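Local coordinates for putative cytoplasmic protein (Salmonella enterica subsp. enterica serovar Typhimurium, PDB 4J32), which is a type VI secretion effector of the papain-like NlpC/P60 amidase class that probably cleaves peptidoglycan and is bound by its immunity protein Tai4, at residues A[131-134]-A[138-141]. Numbering follows the deposited sequence.
Sequences HGWS and GHVT
The loop joining antiparallel strands 124-131 and 138-143 of a papain-like NlpC/P60 fold illustrates how a loop can lay one aromatic side chain against the start of the strand that follows it. Trp133, in the loop, reaches forward to Gly138 and His139 at the start of the second strand, an edge strand of the four-stranded sheet within this chain. CG of Trp133 lies anti to its carbonyl carbon (chi1 -77°), which carries the six-membered ring toward the strand. There the indole presents its edge rather than a face: CZ3 comes within 3.5 Å of Gly138 O, and His139 CB sits close to the ring plane, 3.9 Å from Trp133 CH2. No hydrogen bond spans the two segments, so van der Waals contact carries the packing. The imidazole is turned steeply against the indole, an oblique pair with planes 76° apart and ring centroids 6.0 Å apart. Phe163 does stack on Trp133, and Gly71 of the Tai4 chain packs against it, placing this loop in the toxin-immunity interface. NE2 of the His139 imidazole is hydrogen-bonded to Asp150 OD2, which probably orients the ring; with Cys57 of helix 57-67 touching His139, this is consistent with the Cys-His-acid site of papain-like peptidases. At the opposite end of the side chain from NE2, CB of His139 meets Trp133 CZ3 at 3.8 Å.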
loop_
_atom_site.group_PDB
_atom_site.type_symbol
_atom_site.label_atom_id
_atom_site.label_comp_id
_atom_site.label_asym_id
_atom_site.label_seq_id
_atom_site.Cartn_x
_atom_site.Cartn_y
_atom_site.Cartn_z
ATOM N N HIS A 131 -0.101 -25.220 -9.359
ATOM C CA HIS A 131 -0.469 -23.822 -9.559
ATOM C C HIS A 131 -1.664 -23.382 -8.719
ATOM O O HIS A 131 -2.448 -24.208 -8.240
ATOM C CB HIS A 131 -0.714 -23.547 -11.044
ATOM C CG HIS A 131 -1.834 -24.344 -11.649
ATOM N ND1 HIS A 131 -1.631 -25.552 -12.282
ATOM C CD2 HIS A 131 -3.159 -24.082 -11.762
ATOM C CE1 HIS A 131 -2.783 -26.007 -12.744
ATOM N NE2 HIS A 131 -3.726 -25.129 -12.450
ATOM N N GLY A 132 -1.811 -22.072 -8.545
ATOM C CA GLY A 132 -2.962 -21.535 -7.828
ATOM C C GLY A 132 -2.611 -20.792 -6.547
ATOM O O GLY A 132 -3.455 -20.062 -6.012
ATOM N N TRP A 133 -1.381 -20.953 -6.070
ATOM C CA TRP A 133 -0.917 -20.217 -4.888
ATOM C C TRP A 133 -0.067 -19.026 -5.279
ATOM O O TRP A 133 0.741 -19.101 -6.196
ATOM C CB TRP A 133 -0.093 -21.084 -3.941
ATOM C CG TRP A 133 -0.886 -22.025 -3.091
ATOM C CD1 TRP A 133 -2.219 -21.952 -2.765
ATOM C CD2 TRP A 133 -0.367 -23.180 -2.430
ATOM N NE1 TRP A 133 -2.548 -23.005 -1.924
ATOM C CE2 TRP A 133 -1.432 -23.772 -1.715
ATOM C CE3 TRP A 133 0.904 -23.769 -2.371
ATOM C CZ2 TRP A 133 -1.266 -24.947 -0.952
ATOM C CZ3 TRP A 133 1.068 -24.939 -1.620
ATOM C CH2 TRP A 133 -0.018 -25.507 -0.914
ATOM N N SER A 134 -0.246 -17.942 -4.539
ATOM C CA SER A 134 0.346 -16.669 -4.886
ATOM C C SER A 134 1.686 -16.439 -4.195
ATOM O O SER A 134 2.347 -15.433 -4.481
ATOM C CB SER A 134 -0.624 -15.560 -4.516
ATOM O OG SER A 134 -1.750 -15.606 -5.381
ATOM N N GLY A 138 4.647 -24.602 -4.527
ATOM C CA GLY A 138 4.382 -25.925 -3.983
ATOM C C GLY A 138 4.522 -25.968 -2.489
ATOM O O GLY A 138 4.561 -24.921 -1.834
ATOM N N HIS A 139 4.587 -27.188 -1.958
ATOM C CA HIS A 139 4.590 -27.404 -0.511
ATOM C C HIS A 139 5.430 -28.653 -0.252
ATOM O O HIS A 139 5.527 -29.529 -1.127
ATOM C CB HIS A 139 3.159 -27.623 0.004
ATOM C CG HIS A 139 3.013 -27.395 1.478
ATOM N ND1 HIS A 139 3.121 -26.147 2.054
ATOM C CD2 HIS A 139 2.778 -28.261 2.493
ATOM C CE1 HIS A 139 2.953 -26.252 3.362
ATOM N NE2 HIS A 139 2.751 -27.529 3.654
ATOM N N VAL A 140 6.052 -28.700 0.921
ATOM C CA VAL A 140 6.860 -29.848 1.363
ATOM C C VAL A 140 6.427 -30.161 2.784
ATOM O O VAL A 140 6.385 -29.256 3.633
ATOM C CB VAL A 140 8.382 -29.536 1.476
ATOM C CG1 VAL A 140 9.200 -30.853 1.568
ATOM C CG2 VAL A 140 8.880 -28.651 0.363
ATOM N N THR A 141 6.099 -31.425 3.047
ATOM C CA THR A 141 5.654 -31.819 4.393
ATOM C C THR A 141 5.886 -33.328 4.617
ATOM O O THR A 141 6.497 -33.986 3.777
ATOM C CB THR A 141 4.172 -31.402 4.664
ATOM O OG1 THR A 141 3.867 -31.525 6.066
ATOM C CG2 THR A 141 3.209 -32.200 3.838
#